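Local atomic coordinates of glycosyl hydrolase BlGH5_18 (Bifidobacterium longum subsp. infantis, PDB entry 7LQX), a protein that probably hydrolyses glycosidic bonds in the breakdown of N-glycans, as a family GH5 (subfamily 18) glycosidase of a gut bifidobacterium. Residues A[24-30]-A[60-66]; A[178-184]-A[216-221]; A[252-256]-A[389-394]. All blocks are in the same frame, centred on the assembly; numbering follows the deposited sequence.

Contact 1: residues A[24-30]-A[60-66]; sequences MRFGVNY and MDHVRVF
Asp-61 OD1 takes three donors. Arg-25, in one of its two conformers, grips it side-on with NE (2.8 Å) and NH2 in a salt bridge, both nitrogens lying above the carboxylate plane, and His-62 ND1 adds a bond of 2.8 Å in its own ring plane. The Arg-25 chain bends at chi2 and chi3 to bring the guanidinium there. OD2 receives Phe-26 N at 2.8 Å on its syn side in a straight bond (180°), and pairs with Arg-23. Asp-61 N returns a bond to Phe-26 O, so Phe-26 is bonded at both N and O. Held by ND1, and by NE2 on Thr-310, the His-62 ring is fixed in rotation and lays one face over Gly-27 CA, 3.5 Å from its centroid. Asn-29 and Arg-64 run side by side: Arg-64 NH1 donates to Asn-29 OD1 at 2.9 Å, and Phe-66 turns its edge to the guanidinium face, CE1 over its centre. Asp-104 and Glu-276 pair ionically with Arg-64 at the C-terminal ends of the strands, where GH5 barrels have their active sites. The backbones pair as a parallel ladder, with Arg-64 N bonding to Val-28 O (3.0 Å) and Tyr-30 N to Arg-64 O. Helix 45-57 links the pair as a beta-alpha-beta unit of the (beta/alpha)8 barrel; strands 306-312 and 100-104 flank it, and helix 342-354 packs on Phe-26 and Met-60.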
loop_
_atom_site.group_PDB
_atom_site.type_symbol
_atom_site.label_atom_id
_atom_site.label_comp_id
_atom_site.label_asym_id
_atom_site.label_seq_id
_atom_site.Cartn_x
_atom_site.Cartn_y
_atom_site.Cartn_z
HETATM N N MSE A 24 -18.932 9.113 32.682
HETATM C CA MSE A 24 -18.963 8.319 31.455
HETATM C C MSE A 24 -18.335 9.188 30.367
HETATM O O MSE A 24 -18.708 10.346 30.206
HETATM C CB MSE A 24 -20.387 7.977 31.029
HETATM C CG MSE A 24 -20.455 7.218 29.710
HETATM SE SE MSE A 24 -22.293 6.765 29.208
HETATM C CE MSE A 24 -22.692 5.521 30.629
ATOM N N ARG A 25 -17.413 8.622 29.603
ATOM C CA ARG A 25 -16.665 9.401 28.631
ATOM C C ARG A 25 -17.452 9.539 27.333
ATOM O O ARG A 25 -18.122 8.602 26.889
ATOM C CB ARG A 25 -15.328 8.711 28.350
ATOM C CG ARG A 25 -14.538 8.261 29.582
ATOM C CD ARG A 25 -13.967 9.422 30.384
ATOM N NE ARG A 25 -13.265 10.378 29.536
ATOM C CZ ARG A 25 -11.965 10.343 29.249
ATOM N NH1 ARG A 25 -11.177 9.392 29.745
ATOM N NH2 ARG A 25 -11.460 11.279 28.458
ATOM N N PHE A 26 -17.369 10.724 26.727
ATOM C CA PHE A 26 -17.991 10.996 25.432
ATOM C C PHE A 26 -16.954 11.597 24.494
ATOM O O PHE A 26 -16.275 12.564 24.854
ATOM C CB PHE A 26 -19.225 11.902 25.569
ATOM C CG PHE A 26 -20.438 11.160 26.037
ATOM C CD1 PHE A 26 -20.646 10.900 27.387
ATOM C CD2 PHE A 26 -21.348 10.668 25.119
ATOM C CE1 PHE A 26 -21.757 10.190 27.802
ATOM C CE2 PHE A 26 -22.453 9.959 25.528
ATOM C CZ PHE A 26 -22.655 9.706 26.869
ATOM N N GLY A 27 -16.809 11.005 23.316
ATOM C CA GLY A 27 -15.818 11.480 22.376
ATOM C C GLY A 27 -16.157 11.074 20.959
ATOM O O GLY A 27 -17.253 10.586 20.675
ATOM N N VAL A 28 -15.199 11.295 20.056
ATOM C CA VAL A 28 -15.392 11.001 18.642
ATOM C C VAL A 28 -14.178 10.292 18.068
ATOM O O VAL A 28 -13.036 10.505 18.489
ATOM C CB VAL A 28 -15.711 12.253 17.788
ATOM C CG1 VAL A 28 -17.026 12.867 18.210
ATOM C CG2 VAL A 28 -14.589 13.269 17.875
ATOM N N ASN A 29 -14.450 9.434 17.093
ATOM C CA ASN A 29 -13.439 8.932 16.177
ATOM C C ASN A 29 -13.135 10.049 15.197
ATOM O O ASN A 29 -14.019 10.483 14.457
ATOM C CB ASN A 29 -13.995 7.707 15.465
ATOM C CG ASN A 29 -14.095 6.513 16.395
ATOM O OD1 ASN A 29 -13.091 5.868 16.680
ATOM N ND2 ASN A 29 -15.302 6.231 16.889
ATOM N N TYR A 30 -11.901 10.538 15.223
ATOM C CA TYR A 30 -11.536 11.760 14.512
ATOM C C TYR A 30 -11.151 11.432 13.078
ATOM O O TYR A 30 -10.136 10.774 12.835
ATOM C CB TYR A 30 -10.413 12.488 15.251
ATOM C CG TYR A 30 -9.883 13.689 14.513
ATOM C CD1 TYR A 30 -10.742 14.592 13.931
ATOM C CD2 TYR A 30 -8.517 13.920 14.409
ATOM C CE1 TYR A 30 -10.260 15.700 13.231
ATOM C CE2 TYR A 30 -8.029 15.022 13.736
ATOM C CZ TYR A 30 -8.898 15.908 13.149
ATOM O OH TYR A 30 -8.376 16.988 12.464
HETATM N N MSE A 60 -17.188 17.239 24.014
HETATM C CA MSE A 60 -16.436 15.994 23.974
HETATM C C MSE A 60 -15.241 16.069 24.908
HETATM O O MSE A 60 -14.644 17.133 25.086
HETATM C CB MSE A 60 -15.942 15.727 22.557
HETATM C CG MSE A 60 -17.039 15.654 21.527
HETATM SE SE MSE A 60 -18.263 14.177 21.789
HETATM C CE MSE A 60 -19.685 15.075 22.707
ATOM N N ASP A 61 -14.884 14.933 25.504
ATOM C CA ASP A 61 -13.722 14.858 26.373
ATOM C C ASP A 61 -12.573 14.051 25.784
ATOM O O ASP A 61 -11.500 14.010 26.391
ATOM C CB ASP A 61 -14.121 14.317 27.755
ATOM C CG ASP A 61 -14.732 12.936 27.689
ATOM O OD1 ASP A 61 -14.010 11.990 27.323
ATOM O OD2 ASP A 61 -15.932 12.802 27.990
ATOM N N HIS A 62 -12.750 13.423 24.622
ATOM C CA HIS A 62 -11.648 12.681 24.028
ATOM C C HIS A 62 -11.871 12.486 22.539
ATOM O O HIS A 62 -12.985 12.615 22.024
ATOM C CB HIS A 62 -11.456 11.303 24.687
ATOM C CG HIS A 62 -12.543 10.319 24.366
ATOM N ND1 HIS A 62 -13.696 10.227 25.109
ATOM C CD2 HIS A 62 -12.655 9.391 23.384
ATOM C CE1 HIS A 62 -14.474 9.285 24.598
ATOM N NE2 HIS A 62 -13.865 8.761 23.552
ATOM N N VAL A 63 -10.774 12.138 21.869
ATOM C CA VAL A 63 -10.768 11.699 20.487
ATOM C C VAL A 63 -10.001 10.387 20.383
ATOM O O VAL A 63 -9.094 10.101 21.171
ATOM C CB VAL A 63 -10.134 12.751 19.549
ATOM C CG1 VAL A 63 -10.986 14.011 19.484
ATOM C CG2 VAL A 63 -8.710 13.088 19.978
ATOM N N ARG A 64 -10.379 9.585 19.389
ATOM C CA ARG A 64 -9.627 8.416 18.942
ATOM C C ARG A 64 -9.024 8.760 17.587
ATOM O O ARG A 64 -9.727 9.261 16.706
ATOM C CB ARG A 64 -10.552 7.200 18.856
ATOM C CG ARG A 64 -9.900 5.902 18.417
ATOM C CD ARG A 64 -10.835 4.722 18.668
ATOM N NE ARG A 64 -10.347 3.515 18.006
ATOM C CZ ARG A 64 -11.036 2.794 17.123
ATOM N NH1 ARG A 64 -12.277 3.121 16.784
ATOM N NH2 ARG A 64 -10.474 1.727 16.584
ATOM N N VAL A 65 -7.722 8.540 17.435
ATOM C CA VAL A 65 -7.035 8.971 16.227
ATOM C C VAL A 65 -6.277 7.822 15.587
ATOM O O VAL A 65 -5.845 6.875 16.252
ATOM C CB VAL A 65 -6.112 10.182 16.479
ATOM C CG1 VAL A 65 -6.903 11.310 17.123
ATOM C CG2 VAL A 65 -4.939 9.780 17.350
ATOM N N PHE A 66 -6.097 7.944 14.275
ATOM C CA PHE A 66 -5.685 6.854 13.403
ATOM C C PHE A 66 -4.548 7.223 12.462
ATOM O O PHE A 66 -4.791 7.672 11.336
ATOM C CB PHE A 66 -6.877 6.400 12.549
ATOM C CG PHE A 66 -8.093 6.030 13.342
ATOM C CD1 PHE A 66 -8.279 4.727 13.746
ATOM C CD2 PHE A 66 -9.039 6.974 13.685
ATOM C CE1 PHE A 66 -9.389 4.365 14.477
ATOM C CE2 PHE A 66 -10.165 6.620 14.419
ATOM C CZ PHE A 66 -10.337 5.313 14.810
HETATM O O HOH W 1 -7.430 10.565 13.424
#

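Contact 2: residues A[178-184]-A[216-221]; sequences TSSRRID and PFTPVQ. With SO4 (sulfate ion), chain H.
Ile-183 provides most of the apolar part, setting CG2 over one face of the Phe-217 ring, 3.7 Å from its centroid in a CH-pi contact. With Ile-183 CG2 anti to the backbone N and CG1 beside that nitrogen (chi1 -69°), Ile-183 CD1 also reaches the ring, 3.6 Å from Phe-217 CZ. Thr-178 CG2 rests on Pro-216 CG (3.8 Å). The polar part centres on the Gln-221 amide. Its NE2 donates to Asp-184 OD1 at 2.9 Å, coming from above a carboxylate turned 85° from the amide plane, while its OE1 accepts from Thr-218 N at 2.9 Å, so bonds at both ends hold the amide against rotation. Capping bonds start both helices: Gln-221 N donates to Thr-218 OG1 (3.2 Å), completing a capping box with that OE1 bond, and Ser-179 OG caps Arg-182 N more weakly. A CA-H...O contact joins Ser-180 CA to Pro-216 O. Arg-181 NH2 bonds a sulfate, probably from the crystallisation liquor. Two helix starts thus meet: helix 180-191, between barrel strands 155-159 and 200-202, sends Trp-186 and Leu-187 against Phe-217 and Gln-221, while Asn-376 and Arg-380, beyond strand 365-369, bond to the backbone of helix 219-224 and the residues leading into it.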
loop_
_atom_site.group_PDB
_atom_site.type_symbol
_atom_site.label_atom_id
_atom_site.label_comp_id
_atom_site.label_asym_id
_atom_site.label_seq_id
_atom_site.Cartn_x
_atom_site.Cartn_y
_atom_site.Cartn_z
ATOM N N THR A 178 -4.427 -17.773 10.893
ATOM C CA THR A 178 -3.855 -17.905 12.227
ATOM C C THR A 178 -4.790 -18.763 13.078
ATOM O O THR A 178 -5.622 -19.500 12.551
ATOM C CB THR A 178 -3.525 -16.513 12.793
ATOM O OG1 THR A 178 -2.841 -16.633 14.046
ATOM C CG2 THR A 178 -4.775 -15.673 12.970
ATOM N N SER A 179 -4.592 -18.715 14.392
ATOM C CA SER A 179 -5.337 -19.566 15.308
ATOM C C SER A 179 -5.505 -18.808 16.611
ATOM O O SER A 179 -4.746 -17.885 16.912
ATOM C CB SER A 179 -4.603 -20.879 15.589
ATOM O OG SER A 179 -3.394 -20.640 16.291
ATOM N N SER A 180 -6.501 -19.215 17.400
ATOM C CA SER A 180 -6.793 -18.477 18.626
ATOM C C SER A 180 -5.651 -18.563 19.634
ATOM O O SER A 180 -5.393 -17.589 20.350
ATOM C CB SER A 180 -8.123 -18.914 19.242
ATOM O OG SER A 180 -8.106 -20.271 19.636
ATOM N N ARG A 181 -4.942 -19.696 19.698
ATOM C CA ARG A 181 -3.807 -19.787 20.609
ATOM C C ARG A 181 -2.687 -18.849 20.184
ATOM O O ARG A 181 -2.054 -18.206 21.026
ATOM C CB ARG A 181 -3.292 -21.218 20.679
ATOM C CG ARG A 181 -3.880 -22.023 21.798
ATOM C CD ARG A 181 -3.241 -23.410 21.862
ATOM N NE ARG A 181 -2.012 -23.439 22.657
ATOM C CZ ARG A 181 -1.475 -24.555 23.149
ATOM N NH1 ARG A 181 -2.059 -25.714 22.906
ATOM N NH2 ARG A 181 -0.364 -24.516 23.874
ATOM N N ARG A 182 -2.449 -18.723 18.879
ATOM C CA ARG A 182 -1.423 -17.790 18.434
ATOM C C ARG A 182 -1.838 -16.349 18.712
ATOM O O ARG A 182 -1.004 -15.520 19.096
ATOM C CB ARG A 182 -1.134 -17.977 16.950
ATOM C CG ARG A 182 -0.181 -16.943 16.411
ATOM C CD ARG A 182 1.118 -16.853 17.205
ATOM N NE ARG A 182 1.877 -15.658 16.838
ATOM C CZ ARG A 182 2.736 -15.038 17.640
ATOM N NH1 ARG A 182 2.956 -15.489 18.867
ATOM N NH2 ARG A 182 3.369 -13.958 17.214
ATOM N N ILE A 183 -3.118 -16.029 18.508
ATOM C CA ILE A 183 -3.599 -14.676 18.768
ATOM C C ILE A 183 -3.522 -14.346 20.254
ATOM O O ILE A 183 -3.207 -13.215 20.631
ATOM C CB ILE A 183 -5.006 -14.492 18.165
ATOM C CG1 ILE A 183 -4.934 -14.503 16.629
ATOM C CG2 ILE A 183 -5.676 -13.218 18.686
ATOM C CD1 ILE A 183 -4.012 -13.466 16.015
ATOM N N ASP A 184 -3.783 -15.320 21.127
ATOM C CA ASP A 184 -3.581 -15.082 22.555
ATOM C C ASP A 184 -2.174 -14.543 22.818
ATOM O O ASP A 184 -1.985 -13.576 23.568
ATOM C CB ASP A 184 -3.748 -16.383 23.347
ATOM C CG ASP A 184 -5.186 -16.848 23.461
ATOM O OD1 ASP A 184 -6.122 -16.049 23.303
ATOM O OD2 ASP A 184 -5.375 -18.046 23.772
ATOM N N PRO A 216 -10.425 -16.788 14.703
ATOM C CA PRO A 216 -9.300 -16.904 15.650
ATOM C C PRO A 216 -9.256 -15.828 16.716
ATOM O O PRO A 216 -8.569 -16.027 17.725
ATOM C CB PRO A 216 -8.053 -16.861 14.754
ATOM C CG PRO A 216 -8.496 -16.169 13.534
ATOM C CD PRO A 216 -9.958 -16.500 13.334
ATOM N N PHE A 217 -9.946 -14.708 16.538
ATOM C CA PHE A 217 -10.143 -13.742 17.612
ATOM C C PHE A 217 -11.436 -14.115 18.324
ATOM O O PHE A 217 -12.438 -14.401 17.665
ATOM C CB PHE A 217 -10.225 -12.340 17.025
ATOM C CG PHE A 217 -8.901 -11.797 16.585
ATOM C CD1 PHE A 217 -8.321 -12.186 15.385
ATOM C CD2 PHE A 217 -8.233 -10.888 17.379
ATOM C CE1 PHE A 217 -7.104 -11.674 15.007
ATOM C CE2 PHE A 217 -7.026 -10.371 16.999
ATOM C CZ PHE A 217 -6.458 -10.770 15.821
ATOM N N THR A 218 -11.412 -14.141 19.650
ATOM C CA THR A 218 -12.471 -14.768 20.427
ATOM C C THR A 218 -13.076 -13.842 21.467
ATOM O O THR A 218 -12.443 -12.881 21.912
ATOM C CB THR A 218 -11.912 -15.986 21.183
ATOM O OG1 THR A 218 -10.993 -15.491 22.165
ATOM C CG2 THR A 218 -11.209 -16.964 20.247
ATOM N N PRO A 219 -14.300 -14.141 21.908
ATOM C CA PRO A 219 -14.890 -13.370 23.020
ATOM C C PRO A 219 -14.023 -13.316 24.268
ATOM O O PRO A 219 -13.928 -12.258 24.907
ATOM C CB PRO A 219 -16.216 -14.105 23.272
ATOM C CG PRO A 219 -16.573 -14.662 21.914
ATOM C CD PRO A 219 -15.260 -15.092 21.319
ATOM N N VAL A 220 -13.403 -14.432 24.649
ATOM C CA VAL A 220 -12.565 -14.428 25.845
ATOM C C VAL A 220 -11.407 -13.444 25.701
ATOM O O VAL A 220 -11.091 -12.698 26.638
ATOM C CB VAL A 220 -12.095 -15.857 26.184
ATOM C CG1 VAL A 220 -10.964 -15.834 27.202
ATOM C CG2 VAL A 220 -13.275 -16.691 26.693
ATOM N N GLN A 221 -10.767 -13.397 24.526
ATOM C CA GLN A 221 -9.696 -12.425 24.330
ATOM C C GLN A 221 -10.234 -11.000 24.426
ATOM O O GLN A 221 -9.624 -10.127 25.059
ATOM C CB GLN A 221 -9.052 -12.606 22.954
ATOM C CG GLN A 221 -8.304 -13.885 22.724
ATOM C CD GLN A 221 -8.179 -14.191 21.244
ATOM O OE1 GLN A 221 -8.729 -13.478 20.413
ATOM N NE2 GLN A 221 -7.477 -15.270 20.912
HETATM S S SO4 H . 1.260 -21.176 24.167
HETATM O O1 SO4 H . 1.464 -21.236 22.720
HETATM O O2 SO4 H . 2.149 -20.179 24.761
HETATM O O3 SO4 H . 1.540 -22.481 24.760
HETATM O O4 SO4 H . -0.126 -20.810 24.437
#

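Contact 3: residues A[252-256]-A[389-394]; sequences AHALY and IFERWM
Tyr-256 OH passes 3.6 Å from Phe-390 CA and bonds to Cys-383 O, which holds the hydroxyl end of the ring in an aromatic cluster with Phe-390 and Trp-393. The cluster joins helix 248-264 of the (beta/alpha)8 barrel to helix 388-399 of the small C-terminal alpha/beta domain, the two segments crossing at 109°. With CG anti to the backbone N (chi1 171°), the tyrosine ring reaches between the other two. Phe-390 presents its edge to the tyrosine face, a T-shaped pair with Phe-390 CD2 3.4 Å from Tyr-256 CE2. The tyrosine in turn brings its own edge to the indole face in an offset T-shaped pair, Tyr-256 CD1 standing 3.5 Å from Trp-393 CD2. A serine here would probably leave Cys-383 O without its partner and open a gap between Phe-390 and Trp-393. Leu-405 of strand 403-407 touches Tyr-256 and Trp-393 from the domain side. At the indole edge, Leu-255 CD2 meets Trp-393 CH2 at 3.7 Å. Beside the tyrosine CB, the bent chain of selenomethionine Met-394 brings CE to 3.8 Å from Tyr-256 CB and lays SE 3.8 Å from Ala-252 CB.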
loop_
_atom_site.group_PDB
_atom_site.type_symbol
_atom_site.label_atom_id
_atom_site.label_comp_id
_atom_site.label_asym_id
_atom_site.label_seq_id
_atom_site.Cartn_x
_atom_site.Cartn_y
_atom_site.Cartn_z
ATOM N N ALA A 252 -31.193 -1.235 20.227
ATOM C CA ALA A 252 -30.647 -2.000 21.338
ATOM C C ALA A 252 -29.327 -2.677 21.004
ATOM O O ALA A 252 -28.724 -3.273 21.892
ATOM C CB ALA A 252 -31.643 -3.072 21.787
ATOM N N HIS A 253 -28.844 -2.582 19.767
ATOM C CA HIS A 253 -27.712 -3.411 19.369
ATOM C C HIS A 253 -26.459 -3.106 20.182
ATOM O O HIS A 253 -25.706 -4.022 20.538
ATOM C CB HIS A 253 -27.430 -3.271 17.870
ATOM C CG HIS A 253 -26.380 -4.215 17.375
ATOM N ND1 HIS A 253 -25.043 -3.884 17.329
ATOM C CD2 HIS A 253 -26.464 -5.498 16.951
ATOM C CE1 HIS A 253 -24.351 -4.919 16.890
ATOM N NE2 HIS A 253 -25.188 -5.911 16.651
ATOM N N ALA A 254 -26.189 -1.825 20.456
ATOM C CA ALA A 254 -24.969 -1.486 21.185
ATOM C C ALA A 254 -25.035 -1.996 22.618
ATOM O O ALA A 254 -24.060 -2.555 23.131
ATOM C CB ALA A 254 -24.724 0.025 21.159
ATOM N N LEU A 255 -26.183 -1.812 23.278
ATOM C CA LEU A 255 -26.381 -2.384 24.603
ATOM C C LEU A 255 -26.186 -3.890 24.583
ATOM O O LEU A 255 -25.560 -4.463 25.487
ATOM C CB LEU A 255 -27.794 -2.055 25.089
ATOM C CG LEU A 255 -28.220 -2.733 26.393
ATOM C CD1 LEU A 255 -27.295 -2.367 27.541
ATOM C CD2 LEU A 255 -29.663 -2.377 26.741
ATOM N N TYR A 256 -26.739 -4.553 23.567
ATOM C CA TYR A 256 -26.618 -6.001 23.476
ATOM C C TYR A 256 -25.161 -6.432 23.427
ATOM O O TYR A 256 -24.754 -7.342 24.153
ATOM C CB TYR A 256 -27.363 -6.517 22.247
ATOM C CG TYR A 256 -27.093 -7.982 21.983
ATOM C CD1 TYR A 256 -27.585 -8.961 22.837
ATOM C CD2 TYR A 256 -26.322 -8.380 20.909
ATOM C CE1 TYR A 256 -27.338 -10.289 22.612
ATOM C CE2 TYR A 256 -26.071 -9.717 20.668
ATOM C CZ TYR A 256 -26.581 -10.669 21.534
ATOM O OH TYR A 256 -26.346 -12.006 21.314
ATOM N N ILE A 389 -29.750 -16.786 20.693
ATOM C CA ILE A 389 -29.338 -16.022 21.871
ATOM C C ILE A 389 -29.723 -14.559 21.701
ATOM O O ILE A 389 -30.286 -13.929 22.604
ATOM C CB ILE A 389 -27.825 -16.169 22.109
ATOM C CG1 ILE A 389 -27.450 -17.602 22.493
ATOM C CG2 ILE A 389 -27.361 -15.191 23.189
ATOM C CD1 ILE A 389 -27.926 -18.040 23.882
ATOM N N PHE A 390 -29.400 -13.996 20.533
ATOM C CA PHE A 390 -29.742 -12.619 20.199
ATOM C C PHE A 390 -31.219 -12.362 20.432
ATOM O O PHE A 390 -31.593 -11.413 21.126
ATOM C CB PHE A 390 -29.365 -12.414 18.726
ATOM C CG PHE A 390 -29.433 -10.989 18.225
ATOM C CD1 PHE A 390 -30.643 -10.427 17.839
ATOM C CD2 PHE A 390 -28.278 -10.238 18.077
ATOM C CE1 PHE A 390 -30.701 -9.127 17.349
ATOM C CE2 PHE A 390 -28.334 -8.943 17.576
ATOM C CZ PHE A 390 -29.547 -8.388 17.224
ATOM N N GLU A 391 -32.081 -13.226 19.894
ATOM C CA GLU A 391 -33.518 -12.975 19.975
ATOM C C GLU A 391 -34.071 -13.184 21.379
ATOM O O GLU A 391 -34.972 -12.448 21.795
ATOM C CB GLU A 391 -34.248 -13.799 18.919
ATOM C CG GLU A 391 -33.850 -13.328 17.523
ATOM C CD GLU A 391 -34.707 -13.853 16.393
ATOM O OE1 GLU A 391 -35.439 -14.848 16.574
ATOM O OE2 GLU A 391 -34.627 -13.253 15.302
ATOM N N ARG A 392 -33.553 -14.152 22.139
ATOM C CA ARG A 392 -33.997 -14.285 23.522
ATOM C C ARG A 392 -33.647 -13.040 24.329
ATOM O O ARG A 392 -34.470 -12.529 25.103
ATOM C CB ARG A 392 -33.390 -15.531 24.159
ATOM C CG ARG A 392 -33.949 -16.826 23.615
ATOM C CD ARG A 392 -33.296 -18.016 24.291
ATOM N NE ARG A 392 -33.795 -19.292 23.790
ATOM C CZ ARG A 392 -34.917 -19.871 24.207
ATOM N NH1 ARG A 392 -35.658 -19.285 25.138
ATOM N NH2 ARG A 392 -35.289 -21.046 23.714
ATOM N N TRP A 393 -32.415 -12.547 24.182
ATOM C CA TRP A 393 -32.034 -11.322 24.874
ATOM C C TRP A 393 -32.946 -10.172 24.457
ATOM O O TRP A 393 -33.439 -9.414 25.298
ATOM C CB TRP A 393 -30.558 -10.993 24.623
ATOM C CG TRP A 393 -30.095 -9.829 25.444
ATOM C CD1 TRP A 393 -29.487 -9.875 26.674
ATOM C CD2 TRP A 393 -30.235 -8.435 25.119
ATOM N NE1 TRP A 393 -29.228 -8.602 27.117
ATOM C CE2 TRP A 393 -29.684 -7.700 26.190
ATOM C CE3 TRP A 393 -30.782 -7.741 24.030
ATOM C CZ2 TRP A 393 -29.658 -6.309 26.203
ATOM C CZ3 TRP A 393 -30.748 -6.365 24.041
ATOM C CH2 TRP A 393 -30.190 -5.661 25.119
HETATM N N MSE A 394 -33.195 -10.036 23.154
HETATM C CA MSE A 394 -34.036 -8.951 22.653
HETATM C C MSE A 394 -35.444 -9.008 23.241
HETATM O O MSE A 394 -36.046 -7.968 23.531
HETATM C CB MSE A 394 -34.085 -8.956 21.115
HETATM C CG MSE A 394 -32.777 -8.551 20.465
HETATM SE SE MSE A 394 -32.397 -6.689 20.839
HETATM C CE MSE A 394 -30.549 -6.696 20.274
#

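Contact 1 lies in the barrel wall, its centre 12 Å from that of the chain, whereas contacts 2 and 3 sit farther out, at 17 Å each. They share no helix or strand and follow one another along the chain, with nearest atoms about 10 to 13 Å apart. Contacts 1 and 3 are both buried but chemically unlike: the first combines a parallel strand ladder with a charged cluster round Asp-61, the last relies on aromatic rings and other apolar side chains with no hydrogen bond across it. Contact 2, only partly buried, mixes the two modes, one amide-carboxylate bond beside a small apolar patch. Contact 1 pairs two neighbouring barrel strands, contact 2 joins helix starts on the periphery, and contact 3 fastens the C-terminal domain to the barrel.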